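Side-chain contact in Lactamase_B domain-containing protein (Pontibacter korlensis, PDB 6XFR), which probably hydrolyses beta-lactam antibiotics to substituted beta-amino acids, as a zinc-dependent class B1 metallo-beta-lactamase: residues His20-Thr25 / Lys53-Glu58. Residues are numbered along the deposited sequence; the frame is centred on the assembly and turned at random.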
loop_
_atom_site.group_PDB
_atom_site.type_symbol
_atom_site.label_atom_id
_atom_site.label_comp_id
_atom_site.label_asym_id
_atom_site.label_seq_id
_atom_site.Cartn_x
_atom_site.Cartn_y
_atom_site.Cartn_z
ATOM N N HIS B 20 -7.480 7.997 3.693
ATOM C CA HIS B 20 -7.621 8.474 5.055
ATOM C C HIS B 20 -7.895 7.278 5.950
ATOM O O HIS B 20 -8.586 6.331 5.540
ATOM C CB HIS B 20 -8.722 9.548 5.185
ATOM C CG HIS B 20 -10.111 9.109 4.799
ATOM N ND1 HIS B 20 -10.967 8.471 5.677
ATOM C CD2 HIS B 20 -10.815 9.282 3.649
ATOM C CE1 HIS B 20 -12.115 8.228 5.067
ATOM N NE2 HIS B 20 -12.054 8.710 3.838
ATOM N N THR B 21 -7.296 7.293 7.150
ATOM C CA THR B 21 -7.418 6.180 8.087
ATOM C C THR B 21 -7.833 6.746 9.430
ATOM O O THR B 21 -7.149 7.608 9.990
ATOM C CB THR B 21 -6.134 5.335 8.221
ATOM O OG1 THR B 21 -5.823 4.724 6.965
ATOM C CG2 THR B 21 -6.344 4.208 9.232
ATOM N N SER B 22 -8.975 6.276 9.917
ATOM C CA SER B 22 -9.504 6.586 11.236
ATOM C C SER B 22 -9.105 5.470 12.191
ATOM O O SER B 22 -8.976 4.307 11.800
ATOM C CB SER B 22 -11.040 6.700 11.186
ATOM O OG SER B 22 -11.514 7.937 10.679
ATOM N N TYR B 23 -8.936 5.813 13.455
ATOM C CA TYR B 23 -8.567 4.788 14.413
ATOM C C TYR B 23 -9.599 4.733 15.523
ATOM O O TYR B 23 -10.260 5.727 15.839
ATOM C CB TYR B 23 -7.140 5.011 14.982
ATOM C CG TYR B 23 -6.062 4.959 13.912
ATOM C CD1 TYR B 23 -5.458 6.125 13.453
ATOM C CD2 TYR B 23 -5.689 3.758 13.324
ATOM C CE1 TYR B 23 -4.496 6.100 12.452
ATOM C CE2 TYR B 23 -4.730 3.718 12.316
ATOM C CZ TYR B 23 -4.132 4.895 11.884
ATOM O OH TYR B 23 -3.159 4.868 10.898
ATOM N N LYS B 24 -9.722 3.542 16.092
ATOM C CA LYS B 24 -10.496 3.277 17.288
ATOM C C LYS B 24 -9.868 2.066 17.937
ATOM O O LYS B 24 -9.607 1.072 17.259
ATOM C CB LYS B 24 -11.951 2.973 16.962
ATOM C CG LYS B 24 -12.727 4.159 16.543
ATOM C CD LYS B 24 -14.131 4.078 17.063
ATOM C CE LYS B 24 -14.871 5.292 16.586
ATOM N NZ LYS B 24 -13.901 6.314 16.078
ATOM N N THR B 25 -9.699 2.109 19.249
ATOM C CA THR B 25 -9.197 0.940 19.953
ATOM C C THR B 25 -10.392 0.132 20.440
ATOM O O THR B 25 -11.311 0.679 21.064
ATOM C CB THR B 25 -8.256 1.341 21.103
ATOM O OG1 THR B 25 -7.631 0.167 21.645
ATOM C CG2 THR B 25 -8.987 2.090 22.212
ATOM N N LYS B 53 -17.562 11.599 14.009
ATOM C CA LYS B 53 -17.483 13.058 13.888
ATOM C C LYS B 53 -16.052 13.565 14.018
ATOM O O LYS B 53 -15.586 14.368 13.196
ATOM C CB LYS B 53 -18.380 13.705 14.949
ATOM C CG LYS B 53 -18.345 15.237 15.049
ATOM C CD LYS B 53 -19.264 15.748 16.211
ATOM C CE LYS B 53 -19.370 14.673 17.330
ATOM N NZ LYS B 53 -20.062 15.056 18.611
ATOM N N GLU B 54 -15.356 13.158 15.087
ATOM C CA GLU B 54 -14.048 13.740 15.360
ATOM C C GLU B 54 -13.007 13.397 14.285
ATOM O O GLU B 54 -12.268 14.288 13.847
ATOM C CB GLU B 54 -13.554 13.308 16.733
ATOM C CG GLU B 54 -12.272 14.006 17.100
ATOM C CD GLU B 54 -12.478 15.499 17.263
ATOM O OE1 GLU B 54 -13.203 15.896 18.206
ATOM O OE2 GLU B 54 -11.938 16.267 16.430
ATOM N N PRO B 55 -12.906 12.141 13.830
ATOM C CA PRO B 55 -12.064 11.873 12.662
ATOM C C PRO B 55 -12.507 12.636 11.427
ATOM O O PRO B 55 -11.670 13.002 10.590
ATOM C CB PRO B 55 -12.228 10.360 12.456
ATOM C CG PRO B 55 -12.658 9.846 13.739
ATOM C CD PRO B 55 -13.491 10.900 14.359
ATOM N N THR B 56 -13.809 12.884 11.278
ATOM C CA THR B 56 -14.268 13.544 10.064
ATOM C C THR B 56 -13.952 15.040 10.084
ATOM O O THR B 56 -13.640 15.615 9.027
ATOM C CB THR B 56 -15.761 13.257 9.853
ATOM O OG1 THR B 56 -15.959 11.834 9.789
ATOM C CG2 THR B 56 -16.253 13.871 8.558
ATOM N N GLU B 57 -13.963 15.671 11.268
ATOM C CA GLU B 57 -13.568 17.076 11.340
ATOM C C GLU B 57 -12.089 17.257 11.001
ATOM O O GLU B 57 -11.726 18.182 10.261
ATOM C CB GLU B 57 -13.827 17.620 12.743
ATOM C CG GLU B 57 -15.200 17.326 13.315
ATOM C CD GLU B 57 -16.217 18.372 12.942
ATOM O OE1 GLU B 57 -16.822 18.975 13.865
ATOM O OE2 GLU B 57 -16.408 18.586 11.722
ATOM N N GLU B 58 -11.229 16.365 11.522
ATOM C CA GLU B 58 -9.814 16.318 11.143
ATOM C C GLU B 58 -9.649 16.136 9.641
ATOM O O GLU B 58 -8.855 16.834 9.000
ATOM C CB GLU B 58 -9.092 15.213 11.918
ATOM C CG GLU B 58 -8.843 15.550 13.383
ATOM C CD GLU B 58 -8.231 14.399 14.202
ATOM O OE1 GLU B 58 -7.848 14.633 15.370
ATOM O OE2 GLU B 58 -8.132 13.266 13.687
#
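Ser22 and Pro55 face each other where strand 17-25 passes the first turn of helix 53-67, with their CA atoms 6.0 Å apart. Each residue turns its CB toward the other segment, and the meeting is between a hydroxyl and one corner of the pyrrolidine ring. Ser22 OG lies off the CB corner, 3.1 Å from Pro55 CB. Pro55 CG comes next, 3.8 Å from Ser22 OG. The serine holds OG anti to its own carbonyl carbon (chi1 -79°), which carries the oxygen off the strand and over to the helix. There it makes a hydrogen bond with the backbone N of Trp51, just ahead of the helix, so its polar partner is the loop and the proline supplies a nonpolar neighbour.

Lys24, two residues further along the strand, touches more loosely. Its CB sets off to one side, and the chain curls at its end (chi4 -15°), which leaves NZ 4.4 Å from Pro55 CG. That ammonium group hydrogen-bonds to Trp51 O and makes a cation-pi contact with the Trp51 ring. Within the metallo-beta-lactamase fold, the contact joins a strand of the N-terminal sheet to the helix following strand 43-47. The Ser22 side chain is about 10 Å from a bound zinc ion and about 7 Å from the side chain of the zinc ligand Asp82. No hydrogen bond or salt bridge links strand and helix directly here; they meet by van der Waals contact. Ser22 OG accepts from Trp51 N and Lys24 NZ donates to Trp51 O, tying the strand to the residues leading into the helix.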